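Lysyl oxidase (Pichia pastoris, PDB 1W7C) is a copper- and topaquinone-dependent amine oxidase that probably converts primary amines, including the amino group of lysyl side chains, to aldehydes. Local coordinates at residues Asp262-Ile266 with Asp660-Thr664; Val363-Leu369 with Arg430-Ile435; Ile462-Trp467 with Val482-Ser486. All coordinates share one frame; numbering follows the deposited sequence.

Interaction 1. Residues Asp262-Ile266 with Asp660-Thr664; sequences DWTVI and DLPNT. With NAG (2-acetamido-2-deoxy-beta-D-glucopyranose), chain S.
Ile266 carries CG1 beside its backbone N (chi1 -61°) and then runs on nearly straight (chi2 161°), which lays the far end of the chain across the amide of Asn663. A short 3-10 turn here meets a cis-proline bend, Leu661-Pro662, where a loop of the DUF1965 family region touches the catalytic domain of the copper amine oxidase. Ile266 CD1 lies 3.5 Å from Asn663 OD1, while Ile266 CG1 lies 3.6 Å from Asn663 ND2. That amide cannot swing freely, because Asn663 ND2 donates to Pro662 O at 2.9 Å, almost straight (175°), although the donor stands well above the carbonyl plane. The proline ring fits under the turn: Pro662 CB faces Trp263 O at 3.6 Å and Pro662 CG meets Val265 O at 3.4 Å. Trp263 adds a looser touch, with Leu661 CD2 at the indole edge, 4.4 Å from CZ3, and the methyl CG2 of Thr264 over one ring face; His480 stacks on the same indole. Arg687 of the second subunit donates to Ile266 O, so the seam also borders the dimer interface. At the outer end, the glycan sugar O3 gives Asp262 OD2 a 2.6 Å hydrogen bond. At the inner end, Thr664 OG1 donates at 2.8 Å to the anti lone pair of Asp660 OD1, an oxygen also bonded to NE2 of the copper ligand His654.

Interaction 2. Residues Val363-Leu369 with Arg430-Ile435; sequences VGNRFSL and RFISTI
Ser433 reaches across to Val363 with its hydroxyl anti to the backbone N (chi1 -171°), and OG donates to Val363 O at 2.7 Å, in the carbonyl plane and on a lone pair. Around this direct bond the contact is compact. Val363 CG1 lies against the edge of the Phe431 ring, 3.9 Å from CE2, while its other methyl, CG2, meets Ile435 CD1 at 4.0 Å. Arg366, bent at chi2, crosses Ile435 at about a right angle and sets one guanidinium face over CG2 of that residue; its NE is held by Gly362 O. Toward Phe367 the two backbones part and water takes over. One water accepts from both Phe367 N and Thr434 N and donates to Ile432 O at 2.8 Å, while two more lie between Phe367 O and Ile432 O. A further water joins Arg366 NH1 to Thr434 O, 2.7 Å from that oxygen. Beyond the waters, apolar packing resumes where Leu369 CD2 touches Ile432 CG1 at 3.8 Å, and Arg412 of the second subunit packs on Ile432 and Thr434. Residues 430-433 end a long strand of the catalytic domain's beta sandwich, and Thr434 and Ile435 lead on toward the topaquinone at Tyr438. The chemistry implies that one direct hydroxyl bond and apolar contacts fix the strand end on the Val363 side, whereas water carries the polar backbone groups on the other.

Interaction 3. Residues Ile462-Trp467 with Val482-Ser486; sequences IQAGYW and VLSGS
Gly465 and Ser484 satisfy each other's peptide groups: Gly465 N donates to Ser484 O at 2.9 Å, and Ser484 N returns the bond to Gly465 O at 2.8 Å, both close to straight (169°). In the conformer described, a weak bond from Ser486 N to Ser484 O goes with an inverse gamma turn centred on Gly485. Two residues further along, Trp467 N donates to Val482 O at 3.0 Å, from well above the carbonyl plane (61° out of it). Val482 O also sits over one face of the Tyr466 ring, offset toward the rim and 3.7 Å from Tyr466 CD1. Tyr466 CG is anti to its own N (chi1 -176°), and the ring meets Val482 obliquely, with CE1 against CB, while its hydroxyl is hydrogen-bonded to Pro254 O. These bonds make 465-466 an outer strand of a small antiparallel sheet, with 483-484 in the middle and 478-480 beyond; Gly465 and Ser484 form a hydrogen-bonded pair, Tyr466 and Leu483 a non-hydrogen-bonded one. Packing is tight at Ala464, whose CB is 3.4 Å from Leu483 CD1, and Trp467 turns the edge of its indole to Ser484 CB. Before the strand begins, a water donates to Gln463 O at 2.8 Å. The buried amide of Gln463 is taken up by Tyr356, Asn351 and Thr354, and Ala464 O accepts from ND2 of the same Asn351.

How the interactions relate
Interactions 1 and 3 touch directly although their centres are 13 Å apart: Thr664 OG1 packs on Ile462 CG2 at 3.4 Å, and Trp263 CZ3 on Leu483 CD2 at 3.9 Å. Interaction 3 borders the copper site, the side chain of Ile462 coming within about 5 Å of the metal; interaction 1 is farther off, with the side chain of Asn663 about 11 Å away, and is tied to the site through the bond of Asp660 to the ligand His654. Interaction 2 stands apart, its nearest atoms about 9 Å from either of the others, and reaches the active centre through Ile435, whose side chain is about 4 Å from that of Asp358, the predicted proton acceptor. Interactions 1 and 2 also meet the second subunit.

Interaction 1. Residues Asp262-Ile266 with Asp660-Thr664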
# COMPACT_ATOMS: atom_id res chain seq x y z
N ASP A 262 -1.54 -7.89 33.49
CA ASP A 262 -2.52 -8.34 32.50
C ASP A 262 -2.44 -7.55 31.19
O ASP A 262 -2.84 -8.07 30.14
CB ASP A 262 -3.93 -8.28 33.08
CG ASP A 262 -4.18 -9.34 34.15
OD1 ASP A 262 -3.36 -10.29 34.33
OD2 ASP A 262 -5.20 -9.32 34.87
N TRP A 263 -1.98 -6.30 31.26
CA TRP A 263 -1.78 -5.44 30.09
C TRP A 263 -0.72 -5.98 29.11
O TRP A 263 -0.59 -5.47 27.99
CB TRP A 263 -1.45 -4.02 30.55
CG TRP A 263 -0.20 -3.92 31.36
CD1 TRP A 263 -0.07 -4.10 32.70
CD2 TRP A 263 1.12 -3.61 30.88
NE1 TRP A 263 1.24 -3.94 33.08
CE2 TRP A 263 1.99 -3.63 31.98
CE3 TRP A 263 1.66 -3.33 29.62
CZ2 TRP A 263 3.35 -3.37 31.88
CZ3 TRP A 263 3.01 -3.04 29.52
CH2 TRP A 263 3.84 -3.07 30.64
N THR A 264 0.07 -6.97 29.54
CA THR A 264 1.05 -7.59 28.66
C THR A 264 0.50 -8.80 27.90
O THR A 264 1.22 -9.38 27.08
CB THR A 264 2.31 -8.05 29.43
OG1 THR A 264 1.99 -9.18 30.24
CG2 THR A 264 2.90 -6.93 30.35
N VAL A 265 -0.73 -9.24 28.21
CA VAL A 265 -1.28 -10.49 27.67
C VAL A 265 -1.98 -10.31 26.33
O VAL A 265 -2.86 -9.47 26.16
CB VAL A 265 -2.26 -11.12 28.70
CG1 VAL A 265 -2.89 -12.37 28.15
CG2 VAL A 265 -1.54 -11.40 30.02
N ILE A 266 -1.58 -11.14 25.36
CA ILE A 266 -2.08 -11.01 24.00
C ILE A 266 -3.47 -11.60 23.81
O ILE A 266 -4.33 -11.00 23.20
CB ILE A 266 -1.11 -11.68 23.00
CG1 ILE A 266 0.26 -11.03 23.00
CG2 ILE A 266 -1.71 -11.65 21.57
CD1 ILE A 266 1.29 -11.93 22.39
N ASP A 660 0.39 -0.42 20.13
CA ASP A 660 1.42 -1.45 20.16
C ASP A 660 1.43 -2.28 21.46
O ASP A 660 2.32 -3.10 21.64
CB ASP A 660 2.78 -0.81 19.93
CG ASP A 660 2.89 -0.17 18.59
OD1 ASP A 660 3.21 -0.91 17.62
OD2 ASP A 660 2.65 1.04 18.43
N LEU A 661 0.46 -2.05 22.34
CA LEU A 661 0.34 -2.83 23.58
C LEU A 661 -0.96 -3.60 23.60
O LEU A 661 -2.01 -2.99 23.40
CB LEU A 661 0.41 -1.93 24.82
CG LEU A 661 1.73 -1.22 25.09
CD1 LEU A 661 1.56 -0.29 26.30
CD2 LEU A 661 2.87 -2.21 25.24
N PRO A 662 -0.95 -4.90 23.85
CA PRO A 662 0.23 -5.70 24.20
C PRO A 662 1.19 -6.02 23.07
O PRO A 662 2.34 -6.35 23.35
CB PRO A 662 -0.38 -6.98 24.78
CG PRO A 662 -1.68 -7.13 24.04
CD PRO A 662 -2.18 -5.69 23.90
N ASN A 663 0.73 -5.90 21.82
CA ASN A 663 1.56 -6.23 20.65
C ASN A 663 1.34 -5.21 19.54
O ASN A 663 0.28 -4.60 19.42
CB ASN A 663 1.19 -7.59 20.04
CG ASN A 663 2.05 -8.77 20.49
OD1 ASN A 663 2.11 -9.76 19.76
ND2 ASN A 663 2.70 -8.71 21.65
N THR A 664 2.36 -5.06 18.70
CA THR A 664 2.25 -4.38 17.43
C THR A 664 1.35 -5.18 16.50
O THR A 664 1.28 -6.38 16.57
CB THR A 664 3.67 -4.26 16.85
OG1 THR A 664 4.44 -3.40 17.71
CG2 THR A 664 3.69 -3.63 15.48
C1 NAG S . -9.57 -10.16 32.36
C2 NAG S . -8.25 -9.46 32.75
C3 NAG S . -8.30 -8.72 34.11
C4 NAG S . -9.65 -8.04 34.36
C5 NAG S . -10.80 -9.00 34.03
C6 NAG S . -12.17 -8.37 34.26
C7 NAG S . -6.28 -10.61 31.79
C8 NAG S . -5.31 -11.75 31.96
N2 NAG S . -7.17 -10.45 32.78
O3 NAG S . -7.24 -7.76 34.26
O4 NAG S . -9.74 -7.64 35.71
O5 NAG S . -10.70 -9.37 32.67
O6 NAG S . -12.35 -7.32 33.33
O7 NAG S . -6.20 -9.90 30.79

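Interaction 2. Residues Val363-Leu369 with Arg430-Ile435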
# COMPACT_ATOMS: atom_id res chain seq x y z
N VAL A 363 17.15 -15.87 10.32
CA VAL A 363 15.76 -15.66 9.95
C VAL A 363 15.10 -17.00 9.55
O VAL A 363 13.88 -17.16 9.67
CB VAL A 363 15.68 -14.63 8.76
CG1 VAL A 363 14.28 -14.42 8.26
CG2 VAL A 363 16.31 -13.29 9.16
N GLY A 364 15.91 -17.97 9.10
CA GLY A 364 15.45 -19.24 8.57
C GLY A 364 15.50 -20.42 9.53
O GLY A 364 15.34 -21.57 9.11
N ASN A 365 15.71 -20.14 10.81
CA ASN A 365 15.83 -21.18 11.83
C ASN A 365 14.80 -21.03 12.94
O ASN A 365 15.08 -21.32 14.10
CB ASN A 365 17.25 -21.21 12.42
CG ASN A 365 17.65 -19.90 13.05
OD1 ASN A 365 16.91 -18.91 12.99
ND2 ASN A 365 18.87 -19.86 13.61
N ARG A 366 13.58 -20.65 12.55
CA ARG A 366 12.51 -20.34 13.49
C ARG A 366 11.40 -21.38 13.44
O ARG A 366 11.68 -22.60 13.45
CB ARG A 366 12.06 -18.88 13.28
CG ARG A 366 13.24 -17.90 13.39
CD ARG A 366 13.89 -17.88 14.78
NE ARG A 366 15.17 -17.25 14.72
CZ ARG A 366 15.95 -17.08 15.79
NH1 ARG A 366 15.49 -17.36 17.02
NH2 ARG A 366 17.16 -16.65 15.64
N PHE A 367 10.14 -20.95 13.47
CA PHE A 367 9.04 -21.85 13.81
C PHE A 367 8.15 -22.15 12.62
O PHE A 367 8.20 -21.46 11.61
CB PHE A 367 8.13 -21.21 14.86
CG PHE A 367 8.81 -20.85 16.16
CD1 PHE A 367 9.40 -19.60 16.32
CD2 PHE A 367 8.76 -21.72 17.25
CE1 PHE A 367 9.98 -19.25 17.52
CE2 PHE A 367 9.34 -21.38 18.46
CZ PHE A 367 9.94 -20.14 18.61
N SER A 368 7.30 -23.16 12.77
CA SER A 368 6.29 -23.51 11.77
C SER A 368 5.19 -22.44 11.70
O SER A 368 4.94 -21.71 12.68
CB SER A 368 5.65 -24.86 12.12
OG SER A 368 6.58 -25.91 12.07
N LEU A 369 4.50 -22.41 10.56
CA LEU A 369 3.27 -21.63 10.35
C LEU A 369 2.09 -22.33 11.02
O LEU A 369 2.00 -23.55 11.03
CB LEU A 369 3.01 -21.49 8.85
CG LEU A 369 4.01 -20.67 8.08
CD1 LEU A 369 3.96 -21.00 6.60
CD2 LEU A 369 3.78 -19.22 8.32
N ARG A 430 4.31 -17.24 1.45
CA ARG A 430 4.59 -16.61 2.74
C ARG A 430 5.49 -17.47 3.63
O ARG A 430 5.39 -18.70 3.63
CB ARG A 430 3.28 -16.39 3.50
CG ARG A 430 3.42 -16.09 4.97
CD ARG A 430 2.09 -15.75 5.65
NE ARG A 430 1.62 -14.44 5.23
CZ ARG A 430 0.43 -14.15 4.77
NH1 ARG A 430 -0.51 -15.09 4.69
NH2 ARG A 430 0.15 -12.92 4.40
N PHE A 431 6.34 -16.79 4.40
CA PHE A 431 6.85 -17.41 5.62
C PHE A 431 6.88 -16.36 6.70
O PHE A 431 6.83 -15.15 6.41
CB PHE A 431 8.18 -18.16 5.44
CG PHE A 431 9.40 -17.31 5.49
CD1 PHE A 431 9.78 -16.57 4.40
CD2 PHE A 431 10.17 -17.26 6.64
CE1 PHE A 431 10.93 -15.81 4.45
CE2 PHE A 431 11.34 -16.50 6.67
CZ PHE A 431 11.70 -15.77 5.60
N ILE A 432 6.91 -16.82 7.95
CA ILE A 432 6.93 -15.93 9.09
C ILE A 432 8.11 -16.33 9.97
O ILE A 432 8.27 -17.50 10.34
CB ILE A 432 5.59 -16.07 9.88
CG1 ILE A 432 4.45 -15.51 9.03
CG2 ILE A 432 5.75 -15.31 11.20
CD1 ILE A 432 3.05 -15.68 9.65
N SER A 433 8.95 -15.36 10.28
CA SER A 433 10.07 -15.54 11.18
C SER A 433 9.84 -14.80 12.49
O SER A 433 9.84 -13.57 12.53
CB SER A 433 11.33 -15.01 10.47
OG SER A 433 12.49 -15.36 11.21
N THR A 434 9.64 -15.57 13.55
CA THR A 434 9.55 -15.02 14.88
C THR A 434 10.94 -15.11 15.50
O THR A 434 11.44 -16.20 15.78
CB THR A 434 8.55 -15.77 15.75
OG1 THR A 434 7.25 -15.78 15.14
CG2 THR A 434 8.45 -15.07 17.09
N ILE A 435 11.58 -13.96 15.64
CA ILE A 435 12.94 -13.84 16.16
C ILE A 435 12.85 -13.16 17.51
O ILE A 435 12.76 -11.93 17.60
CB ILE A 435 13.84 -13.05 15.20
CG1 ILE A 435 13.73 -13.67 13.77
CG2 ILE A 435 15.28 -13.10 15.70
CD1 ILE A 435 14.58 -12.94 12.73
O HOH W 1 12.80 -16.85 18.05
O HOH W 2 8.86 -18.37 12.97
O HOH W 3 6.38 -19.54 10.77
O HOH W 4 9.88 -20.11 10.00

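Interaction 3. Residues Ile462-Trp467 with Val482-Ser486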
# COMPACT_ATOMS: atom_id res chain seq x y z
N ILE A 462 7.18 -5.23 21.26
CA ILE A 462 8.23 -4.22 21.08
C ILE A 462 9.36 -4.37 22.11
O ILE A 462 9.13 -4.86 23.20
CB ILE A 462 7.66 -2.78 21.16
CG1 ILE A 462 7.08 -2.49 22.55
CG2 ILE A 462 6.67 -2.55 20.08
CD1 ILE A 462 6.67 -1.05 22.79
N GLN A 463 10.56 -3.89 21.77
CA GLN A 463 11.61 -3.70 22.74
C GLN A 463 11.44 -2.30 23.29
O GLN A 463 11.92 -1.34 22.74
CB GLN A 463 12.98 -3.93 22.13
CG GLN A 463 14.09 -3.76 23.14
CD GLN A 463 15.47 -4.10 22.61
OE1 GLN A 463 15.64 -5.10 21.95
NE2 GLN A 463 16.44 -3.27 22.92
N ALA A 464 10.67 -2.22 24.36
CA ALA A 464 10.44 -0.97 25.04
C ALA A 464 11.63 -0.62 25.93
O ALA A 464 12.66 -1.33 25.95
CB ALA A 464 9.21 -1.11 25.86
N GLY A 465 11.56 0.54 26.57
CA GLY A 465 12.57 0.93 27.52
C GLY A 465 11.98 1.46 28.81
O GLY A 465 10.82 1.82 28.87
N TYR A 466 12.80 1.54 29.86
CA TYR A 466 12.34 2.15 31.09
C TYR A 466 12.12 3.67 30.86
O TYR A 466 12.92 4.32 30.21
CB TYR A 466 13.32 1.88 32.25
CG TYR A 466 12.81 2.43 33.56
CD1 TYR A 466 12.04 1.67 34.40
CD2 TYR A 466 13.05 3.75 33.91
CE1 TYR A 466 11.50 2.20 35.57
CE2 TYR A 466 12.52 4.29 35.07
CZ TYR A 466 11.74 3.51 35.89
OH TYR A 466 11.19 4.05 37.03
N TRP A 467 10.99 4.17 31.34
CA TRP A 467 10.64 5.58 31.22
C TRP A 467 11.21 6.38 32.39
O TRP A 467 10.72 6.26 33.52
CB TRP A 467 9.12 5.78 31.16
CG TRP A 467 8.73 7.24 31.15
CD1 TRP A 467 8.36 7.99 32.21
CD2 TRP A 467 8.68 8.12 30.01
NE1 TRP A 467 8.08 9.27 31.81
CE2 TRP A 467 8.28 9.38 30.47
CE3 TRP A 467 8.95 7.97 28.64
CZ2 TRP A 467 8.11 10.50 29.62
CZ3 TRP A 467 8.77 9.07 27.80
CH2 TRP A 467 8.37 10.32 28.31
N VAL A 482 5.69 2.98 33.81
CA VAL A 482 7.13 3.21 33.78
C VAL A 482 7.77 2.69 32.50
O VAL A 482 8.94 2.28 32.49
CB VAL A 482 7.85 2.64 35.03
CG1 VAL A 482 7.39 3.40 36.27
CG2 VAL A 482 7.64 1.16 35.16
N LEU A 483 7.04 2.84 31.40
CA LEU A 483 7.44 2.24 30.12
C LEU A 483 7.47 3.28 29.01
O LEU A 483 6.50 4.01 28.82
CB LEU A 483 6.49 1.13 29.72
CG LEU A 483 6.96 0.21 28.60
CD1 LEU A 483 8.21 -0.53 29.03
CD2 LEU A 483 5.90 -0.77 28.15
N SER A 484 8.58 3.33 28.28
CA SER A 484 8.69 4.08 27.04
C SER A 484 8.58 3.15 25.84
O SER A 484 9.17 2.09 25.82
CB SER A 484 10.06 4.70 26.96
OG SER A 484 10.16 5.46 25.78
N GLY A 485 7.88 3.61 24.80
CA GLY A 485 7.94 2.98 23.48
C GLY A 485 9.18 3.41 22.69
O GLY A 485 9.14 4.29 21.81
N SER A 486 10.31 2.79 22.99
CA SER A 486 11.56 3.20 22.38
C SER A 486 11.53 3.29 20.84
O SER A 486 11.17 2.37 20.14
CB SER A 486 12.69 2.25 22.80
OG SER A 486 13.08 2.49 24.14
O HOH W 5 10.41 0.05 20.81